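Local structure of D-aminopeptidase (Bacillus subtilis, 1HI9) at residues F223-Y226 with G227-E230; E239-T242 with G243-T246; Q250-D253 with M254-Y258. The protein is a zinc-dependent aminopeptidase that removes N-terminal residues from peptides containing D-amino acids, working inside the central chamber of a self-compartmentalizing decamer. All blocks are in the same frame, centred on the assembly; numbering follows the deposited sequence.

Contact 1: residues F223-Y226 with G227-E230; sequences FANY and GQAE
The F223 ring has Q228 O over one face, 4.1 Å above its plane and close to the centre, while A229 CA comes up to its CD1 at 3.8 Å. At the edge of the Y226 ring lies the E230 carboxylate, with OE2 near the ring plane and 3.4 Å from CE2, where the aromatic hydrogens carry slight positive charge. The side-chain amides of N225 and Q228 are stacked, planes 21° apart, N225 CG lying 3.6 Å from Q228 CD. CG of Q228 lies beside its own backbone N (chi1 -56°), and the extended chain beyond it runs back along the incoming loop, bringing OE1 to N225 N. That hydrogen bond is 2.8 Å long and fairly straight (160°), although the donor sits well out of the carbonyl plane. A long amide suits the place, because it reaches back three residues with an acceptor. An i to i+4 helical bond runs from E230 N to Y226 O at 2.9 Å. E230 OE1 hydrogen-bonds to R179 N of the second subunit, so the glutamate faces both its own tyrosine and a subunit interface. Asparagine N225 is the N-cap, and the N3 side chain, Q228, accepting from the N-cap backbone N is one half of a capping box, here opening helix 226-232 two residues after strand 218-223.

Contact 2: residues E239-T242 with G243-T246; sequences EIKT and GTTT
A type II beta turn from K241 to T244 reverses the chain, and the strands leave it as a beta-hairpin. Beneath the turn K241 N gives a straight bond to T246 O, 3.0 Å long with an angle of 165° at the hydrogen, whereas the turn's own T244 N to K241 O bond is weak. T244 makes up for this with its hydroxyl. Set between its own backbone N and carbonyl carbon (chi1 83°), OG1 donates to a lone pair of K241 O, in the carbonyl plane, at 2.7 Å. T244 OG1 in turn accepts from T246 N at 2.9 Å, an ST turn. Threonine suits the place because a short hydroxyl can give and take at once. G243 is the third residue of the type II turn, where phi is positive (here 80°), and a CB there would run into T242 O. K241 lays its CB 3.4 Å from T244 OG1, then its bent chain leads away, as befits a lysine on an exposed surface. I240 has CG2 3.6 Å from T246 O, and its side chain also meets Y226 and A229 of helix 226-232. K241 O is thus gripped by a short hydroxyl bond and a weak amide bond, which implies a turn closed largely by polar bonding, with isoleucine supplying the apolar side where the hairpin meets the helix.

Contact 3: residues Q250-D253 with M254-Y258; sequences QAKD and MLEAY
E256 OE2 takes the backbone N of K252 in a short hydrogen bond of 2.7 Å, the donor arriving nearly in line with the carboxylate C-O bond. The glutamate reaches it by an extended chain: with CG anti to the backbone N (chi1 -158°) and the rest straight, it spans from the first turn of the helix back to the incoming loop. The same oxygen also lies against the lysine's aliphatic part, 3.2 Å from K252 CG, the two side chains crossing at about a right angle. One residue on, D253 occupies the N-cap of helix 254-268. Its OD2 accepts from E256 N at 3.2 Å, met from well above the carboxylate plane, and its backbone O receives A257 N at 3.0 Å. An aspartate fits here, since its short side chain can fold over the first turn and its negative charge would be expected to suit the positive end of the helix dipole. The capping carboxylate is tethered in turn by K252, whose NZ forms a salt bridge with D253 OD1 at 3.1 Å, its hydrogen bond weak. On the inner side A251 CB rests on A257 CB at 3.7 Å, two small side chains letting loop and helix come close. Farther out, Q250 NE2 hydrogen-bonds to A251 O at 2.8 Å and to R216 O where strand 246-250 ends. M254 packs on L136 and Y139 of helix 133-143, whose first residue, E133, binds zinc.

Overall arrangement
The three contacts follow one another along the antiparallel-sheet part of the chain. Contact 1 is buried and leads from strand 218-223 into helix 226-232; contact 2 is a surface turn joining strands 238-240 and 246-250; contact 3, partly buried, leads from the far end of strand 246-250 into helix 254-268. Contacts 1 and 2 touch, with F223 O and T245 OG1 probably hydrogen-bonded and Y226 and A229 packing on the hairpin, whereas the centre of contact 3 lies about 21 Å from that of contact 1 and 20 Å from that of contact 2. Both helix starts use a side chain to hold backbone, an uncharged amide in contact 1 and charged carboxylates in the more exposed contact 3. Contact 2 does the same with a neutral hydroxyl that both gives and accepts.

Contact 1: residues F223-Y226 with G227-E230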
ATOM      1  N   PHE A 223     -31.772   1.838 -16.779  1.00 35.33           N
ATOM      2  CA  PHE A 223     -30.463   1.533 -16.211  1.00 33.26           C
ATOM      3  C   PHE A 223     -29.882   0.247 -16.791  1.00 34.23           C
ATOM      4  O   PHE A 223     -30.597  -0.564 -17.385  1.00 33.16           O
ATOM      5  CB  PHE A 223     -30.570   1.421 -14.685  1.00 31.08           C
ATOM      6  CG  PHE A 223     -30.994   2.699 -14.017  1.00 28.34           C
ATOM      7  CD1 PHE A 223     -32.332   2.930 -13.711  1.00 26.49           C
ATOM      8  CD2 PHE A 223     -30.054   3.690 -13.722  1.00 27.94           C
ATOM      9  CE1 PHE A 223     -32.736   4.132 -13.120  1.00 27.49           C
ATOM     10  CE2 PHE A 223     -30.441   4.902 -13.131  1.00 28.97           C
ATOM     11  CZ  PHE A 223     -31.788   5.128 -12.827  1.00 25.82           C
ATOM     12  N   ALA A 224     -28.578   0.063 -16.615  1.00 34.01           N
ATOM     13  CA  ALA A 224     -27.901  -1.119 -17.136  1.00 34.74           C
ATOM     14  C   ALA A 224     -28.380  -2.418 -16.492  1.00 35.43           C
ATOM     15  O   ALA A 224     -28.560  -3.418 -17.192  1.00 36.15           O
ATOM     16  CB  ALA A 224     -26.396  -0.972 -16.964  1.00 33.70           C
ATOM     17  N   ASN A 225     -28.579  -2.409 -15.170  1.00 34.45           N
ATOM     18  CA  ASN A 225     -29.042  -3.610 -14.461  1.00 33.70           C
ATOM     19  C   ASN A 225     -30.220  -3.308 -13.540  1.00 33.78           C
ATOM     20  O   ASN A 225     -30.536  -2.151 -13.273  1.00 35.23           O
ATOM     21  CB  ASN A 225     -27.897  -4.272 -13.665  1.00 32.40           C
ATOM     22  CG  ASN A 225     -27.355  -3.388 -12.556  1.00 34.55           C
ATOM     23  OD1 ASN A 225     -26.207  -2.922 -12.606  1.00 34.00           O
ATOM     24  ND2 ASN A 225     -28.178  -3.149 -11.546  1.00 33.13           N
ATOM     25  N   TYR A 226     -30.873  -4.355 -13.056  1.00 34.04           N
ATOM     26  CA  TYR A 226     -32.029  -4.182 -12.190  1.00 34.58           C
ATOM     27  C   TYR A 226     -31.691  -3.571 -10.818  1.00 33.95           C
ATOM     28  O   TYR A 226     -32.511  -2.870 -10.210  1.00 33.67           O
ATOM     29  CB  TYR A 226     -32.740  -5.519 -12.007  1.00 36.42           C
ATOM     30  CG  TYR A 226     -34.168  -5.377 -11.544  1.00 38.67           C
ATOM     31  CD1 TYR A 226     -35.193  -5.053 -12.447  1.00 40.72           C
ATOM     32  CD2 TYR A 226     -34.500  -5.551 -10.203  1.00 38.66           C
ATOM     33  CE1 TYR A 226     -36.518  -4.911 -12.015  1.00 40.49           C
ATOM     34  CE2 TYR A 226     -35.812  -5.410  -9.765  1.00 40.47           C
ATOM     35  CZ  TYR A 226     -36.810  -5.092 -10.665  1.00 40.03           C
ATOM     36  OH  TYR A 226     -38.085  -4.943 -10.196  1.00 42.37           O
ATOM     37  N   GLY A 227     -30.491  -3.850 -10.325  1.00 32.24           N
ATOM     38  CA  GLY A 227     -30.080  -3.276  -9.060  1.00 31.86           C
ATOM     39  C   GLY A 227     -30.118  -1.748  -9.074  1.00 31.80           C
ATOM     40  O   GLY A 227     -30.573  -1.113  -8.121  1.00 33.25           O
ATOM     41  N   GLN A 228     -29.657  -1.140 -10.159  1.00 31.43           N
ATOM     42  CA  GLN A 228     -29.645   0.314 -10.240  1.00 32.90           C
ATOM     43  C   GLN A 228     -31.066   0.835 -10.304  1.00 33.86           C
ATOM     44  O   GLN A 228     -31.365   1.915  -9.793  1.00 34.16           O
ATOM     45  CB  GLN A 228     -28.855   0.764 -11.463  1.00 33.72           C
ATOM     46  CG  GLN A 228     -27.437   0.209 -11.463  1.00 33.97           C
ATOM     47  CD  GLN A 228     -26.818   0.208 -12.846  1.00 35.08           C
ATOM     48  OE1 GLN A 228     -27.479  -0.158 -13.834  1.00 33.29           O
ATOM     49  NE2 GLN A 228     -25.542   0.594 -12.929  1.00 28.35           N
ATOM     50  N   ALA A 229     -31.946   0.068 -10.934  1.00 33.97           N
ATOM     51  CA  ALA A 229     -33.339   0.471 -11.014  1.00 34.87           C
ATOM     52  C   ALA A 229     -33.960   0.431  -9.608  1.00 34.00           C
ATOM     53  O   ALA A 229     -34.679   1.345  -9.224  1.00 32.66           O
ATOM     54  CB  ALA A 229     -34.107  -0.451 -11.967  1.00 35.17           C
ATOM     55  N   GLU A 230     -33.678  -0.621  -8.842  1.00 34.67           N
ATOM     56  CA  GLU A 230     -34.225  -0.720  -7.486  1.00 35.69           C
ATOM     57  C   GLU A 230     -33.796   0.466  -6.630  1.00 35.89           C
ATOM     58  O   GLU A 230     -34.601   1.015  -5.889  1.00 36.12           O
ATOM     59  CB  GLU A 230     -33.765  -2.012  -6.807  1.00 37.55           C
ATOM     60  CG  GLU A 230     -34.215  -3.280  -7.511  1.00 40.38           C
ATOM     61  CD  GLU A 230     -33.672  -4.545  -6.868  1.00 44.27           C
ATOM     62  OE1 GLU A 230     -32.436  -4.603  -6.611  1.00 43.47           O
ATOM     63  OE2 GLU A 230     -34.481  -5.488  -6.636  1.00 44.96           O
TER

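Contact 2: residues E239-T242 with G243-T246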
ATOM      1  N   GLU A 239     -41.550   4.655 -10.180  1.00 48.94           N
ATOM      2  CA  GLU A 239     -42.121   3.334 -10.419  1.00 51.09           C
ATOM      3  C   GLU A 239     -41.301   2.614 -11.494  1.00 50.56           C
ATOM      4  O   GLU A 239     -40.829   3.230 -12.452  1.00 49.46           O
ATOM      5  CB  GLU A 239     -43.585   3.474 -10.867  1.00 52.95           C
ATOM      6  CG  GLU A 239     -44.251   2.169 -11.307  1.00 58.12           C
ATOM      7  CD  GLU A 239     -45.602   2.383 -12.008  1.00 61.64           C
ATOM      8  OE1 GLU A 239     -46.130   1.418 -12.615  1.00 62.74           O
ATOM      9  OE2 GLU A 239     -46.139   3.513 -11.949  1.00 63.52           O
ATOM     10  N   ILE A 240     -41.118   1.311 -11.318  1.00 50.42           N
ATOM     11  CA  ILE A 240     -40.385   0.516 -12.288  1.00 50.59           C
ATOM     12  C   ILE A 240     -41.365  -0.120 -13.263  1.00 51.73           C
ATOM     13  O   ILE A 240     -42.369  -0.702 -12.854  1.00 53.09           O
ATOM     14  CB  ILE A 240     -39.579  -0.610 -11.612  1.00 49.75           C
ATOM     15  CG1 ILE A 240     -38.481  -0.011 -10.736  1.00 48.74           C
ATOM     16  CG2 ILE A 240     -38.966  -1.524 -12.668  1.00 49.11           C
ATOM     17  CD1 ILE A 240     -37.641  -1.035 -10.022  1.00 46.14           C
ATOM     18  N   LYS A 241     -41.074  -0.000 -14.553  1.00 53.07           N
ATOM     19  CA  LYS A 241     -41.920  -0.577 -15.590  1.00 53.85           C
ATOM     20  C   LYS A 241     -41.639  -2.078 -15.592  1.00 53.45           C
ATOM     21  O   LYS A 241     -40.538  -2.508 -15.950  1.00 53.53           O
ATOM     22  CB  LYS A 241     -41.553   0.032 -16.942  1.00 55.04           C
ATOM     23  CG  LYS A 241     -42.648  -0.018 -17.995  1.00 60.33           C
ATOM     24  CD  LYS A 241     -43.669   1.122 -17.835  1.00 63.75           C
ATOM     25  CE  LYS A 241     -44.713   0.823 -16.756  1.00 64.48           C
ATOM     26  NZ  LYS A 241     -45.605  -0.309 -17.149  1.00 65.61           N
ATOM     27  N   THR A 242     -42.621  -2.872 -15.175  1.00 53.90           N
ATOM     28  CA  THR A 242     -42.465  -4.330 -15.131  1.00 53.49           C
ATOM     29  C   THR A 242     -41.821  -4.902 -16.396  1.00 52.15           C
ATOM     30  O   THR A 242     -42.130  -4.483 -17.509  1.00 51.19           O
ATOM     31  CB  THR A 242     -43.828  -5.035 -14.904  1.00 54.37           C
ATOM     32  OG1 THR A 242     -44.860  -4.348 -15.635  1.00 56.78           O
ATOM     33  CG2 THR A 242     -44.174  -5.066 -13.423  1.00 54.51           C
ATOM     34  N   GLY A 243     -40.909  -5.851 -16.207  1.00 52.25           N
ATOM     35  CA  GLY A 243     -40.235  -6.467 -17.334  1.00 50.38           C
ATOM     36  C   GLY A 243     -39.097  -5.637 -17.895  1.00 49.34           C
ATOM     37  O   GLY A 243     -38.570  -5.962 -18.957  1.00 49.19           O
ATOM     38  N   THR A 244     -38.715  -4.571 -17.191  1.00 47.98           N
ATOM     39  CA  THR A 244     -37.631  -3.697 -17.649  1.00 45.72           C
ATOM     40  C   THR A 244     -36.756  -3.219 -16.488  1.00 45.54           C
ATOM     41  O   THR A 244     -36.979  -3.571 -15.329  1.00 45.90           O
ATOM     42  CB  THR A 244     -38.163  -2.425 -18.338  1.00 45.62           C
ATOM     43  OG1 THR A 244     -38.507  -1.451 -17.346  1.00 45.22           O
ATOM     44  CG2 THR A 244     -39.399  -2.730 -19.167  1.00 45.83           C
ATOM     45  N   THR A 245     -35.758  -2.408 -16.817  1.00 43.50           N
ATOM     46  CA  THR A 245     -34.861  -1.845 -15.823  1.00 41.39           C
ATOM     47  C   THR A 245     -35.041  -0.339 -15.902  1.00 40.99           C
ATOM     48  O   THR A 245     -34.141   0.440 -15.566  1.00 40.56           O
ATOM     49  CB  THR A 245     -33.400  -2.183 -16.127  1.00 40.09           C
ATOM     50  OG1 THR A 245     -33.050  -1.648 -17.408  1.00 39.97           O
ATOM     51  CG2 THR A 245     -33.194  -3.687 -16.120  1.00 39.90           C
ATOM     52  N   THR A 246     -36.225   0.060 -16.348  1.00 39.62           N
ATOM     53  CA  THR A 246     -36.567   1.462 -16.506  1.00 38.97           C
ATOM     54  C   THR A 246     -37.430   1.947 -15.347  1.00 39.58           C
ATOM     55  O   THR A 246     -38.370   1.265 -14.935  1.00 38.66           O
ATOM     56  CB  THR A 246     -37.340   1.676 -17.822  1.00 39.72           C
ATOM     57  OG1 THR A 246     -36.611   1.070 -18.899  1.00 41.83           O
ATOM     58  CG2 THR A 246     -37.510   3.146 -18.112  1.00 36.76           C
TER

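Contact 3: residues Q250-D253 with M254-Y258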
ATOM      1  N   GLN A 250     -43.119  11.081 -12.837  1.00 40.67           N
ATOM      2  CA  GLN A 250     -43.963  12.143 -13.375  1.00 40.74           C
ATOM      3  C   GLN A 250     -43.573  13.420 -12.636  1.00 41.64           C
ATOM      4  O   GLN A 250     -43.722  13.510 -11.416  1.00 41.83           O
ATOM      5  CB  GLN A 250     -45.445  11.819 -13.144  1.00 41.11           C
ATOM      6  CG  GLN A 250     -46.400  12.972 -13.445  1.00 42.01           C
ATOM      7  CD  GLN A 250     -46.400  13.401 -14.906  1.00 42.72           C
ATOM      8  OE1 GLN A 250     -46.922  12.708 -15.777  1.00 42.17           O
ATOM      9  NE2 GLN A 250     -45.801  14.554 -15.178  1.00 45.21           N
ATOM     10  N   ALA A 251     -43.051  14.394 -13.375  1.00 42.51           N
ATOM     11  CA  ALA A 251     -42.607  15.660 -12.797  1.00 43.64           C
ATOM     12  C   ALA A 251     -43.610  16.784 -13.024  1.00 45.42           C
ATOM     13  O   ALA A 251     -44.453  16.702 -13.915  1.00 45.39           O
ATOM     14  CB  ALA A 251     -41.259  16.050 -13.391  1.00 41.83           C
ATOM     15  N   LYS A 252     -43.503  17.834 -12.215  1.00 47.01           N
ATOM     16  CA  LYS A 252     -44.384  18.992 -12.320  1.00 49.76           C
ATOM     17  C   LYS A 252     -43.930  19.905 -13.454  1.00 49.30           C
ATOM     18  O   LYS A 252     -44.745  20.584 -14.074  1.00 49.59           O
ATOM     19  CB  LYS A 252     -44.385  19.786 -11.012  1.00 52.56           C
ATOM     20  CG  LYS A 252     -44.814  18.984  -9.793  1.00 55.78           C
ATOM     21  CD  LYS A 252     -44.987  19.874  -8.552  1.00 58.96           C
ATOM     22  CE  LYS A 252     -43.687  20.587  -8.139  1.00 60.54           C
ATOM     23  NZ  LYS A 252     -43.209  21.621  -9.127  1.00 60.52           N
ATOM     24  N   ASP A 253     -42.622  19.922 -13.695  1.00 48.90           N
ATOM     25  CA  ASP A 253     -42.012  20.719 -14.753  1.00 47.60           C
ATOM     26  C   ASP A 253     -40.622  20.180 -15.082  1.00 46.56           C
ATOM     27  O   ASP A 253     -40.125  19.268 -14.418  1.00 44.44           O
ATOM     28  CB  ASP A 253     -41.900  22.176 -14.330  1.00 50.29           C
ATOM     29  CG  ASP A 253     -41.399  22.324 -12.917  1.00 52.42           C
ATOM     30  OD1 ASP A 253     -42.218  22.245 -11.980  1.00 56.30           O
ATOM     31  OD2 ASP A 253     -40.183  22.498 -12.734  1.00 54.82           O
ATOM     32  N   MET A 254     -39.991  20.749 -16.105  1.00 44.97           N
ATOM     33  CA  MET A 254     -38.667  20.292 -16.516  1.00 42.36           C
ATOM     34  C   MET A 254     -37.639  20.430 -15.391  1.00 41.97           C
ATOM     35  O   MET A 254     -36.755  19.589 -15.247  1.00 41.21           O
ATOM     36  CB  MET A 254     -38.202  21.070 -17.749  1.00 41.96           C
ATOM     37  CG  MET A 254     -36.980  20.480 -18.448  1.00 40.63           C
ATOM     38  SD  MET A 254     -37.209  18.758 -18.946  1.00 40.77           S
ATOM     39  CE  MET A 254     -35.572  18.085 -18.498  1.00 40.86           C
ATOM     40  N   LEU A 255     -37.758  21.487 -14.593  1.00 40.36           N
ATOM     41  CA  LEU A 255     -36.822  21.688 -13.507  1.00 40.70           C
ATOM     42  C   LEU A 255     -36.885  20.561 -12.471  1.00 41.79           C
ATOM     43  O   LEU A 255     -35.848  20.104 -11.984  1.00 43.19           O
ATOM     44  CB  LEU A 255     -37.059  23.037 -12.831  1.00 38.22           C
ATOM     45  CG  LEU A 255     -36.926  24.272 -13.726  1.00 39.58           C
ATOM     46  CD1 LEU A 255     -36.818  25.501 -12.844  1.00 37.31           C
ATOM     47  CD2 LEU A 255     -35.693  24.181 -14.624  1.00 38.75           C
ATOM     48  N   GLU A 256     -38.090  20.110 -12.134  1.00 40.46           N
ATOM     49  CA  GLU A 256     -38.229  19.031 -11.167  1.00 39.47           C
ATOM     50  C   GLU A 256     -37.745  17.730 -11.805  1.00 38.54           C
ATOM     51  O   GLU A 256     -37.164  16.860 -11.140  1.00 38.45           O
ATOM     52  CB  GLU A 256     -39.687  18.870 -10.722  1.00 40.22           C
ATOM     53  CG  GLU A 256     -39.824  18.167  -9.382  1.00 41.94           C
ATOM     54  CD  GLU A 256     -41.237  17.677  -9.094  1.00 45.32           C
ATOM     55  OE1 GLU A 256     -41.583  17.536  -7.894  1.00 45.20           O
ATOM     56  OE2 GLU A 256     -41.996  17.418 -10.058  1.00 47.40           O
ATOM     57  N   ALA A 257     -37.975  17.605 -13.106  1.00 37.27           N
ATOM     58  CA  ALA A 257     -37.567  16.413 -13.836  1.00 37.10           C
ATOM     59  C   ALA A 257     -36.046  16.313 -13.835  1.00 36.45           C
ATOM     60  O   ALA A 257     -35.493  15.222 -13.706  1.00 35.11           O
ATOM     61  CB  ALA A 257     -38.085  16.471 -15.276  1.00 35.64           C
ATOM     62  N   TYR A 258     -35.380  17.457 -13.957  1.00 34.80           N
ATOM     63  CA  TYR A 258     -33.929  17.468 -13.980  1.00 35.82           C
ATOM     64  C   TYR A 258     -33.378  17.014 -12.641  1.00 35.57           C
ATOM     65  O   TYR A 258     -32.516  16.134 -12.571  1.00 35.80           O
ATOM     66  CB  TYR A 258     -33.400  18.867 -14.314  1.00 37.15           C
ATOM     67  CG  TYR A 258     -31.935  18.868 -14.697  1.00 37.81           C
ATOM     68  CD1 TYR A 258     -31.525  18.464 -15.962  1.00 38.78           C
ATOM     69  CD2 TYR A 258     -30.961  19.231 -13.778  1.00 39.88           C
ATOM     70  CE1 TYR A 258     -30.174  18.419 -16.306  1.00 39.65           C
ATOM     71  CE2 TYR A 258     -29.609  19.190 -14.108  1.00 41.98           C
ATOM     72  CZ  TYR A 258     -29.225  18.782 -15.375  1.00 41.14           C
ATOM     73  OH  TYR A 258     -27.890  18.737 -15.701  1.00 42.51           O
TER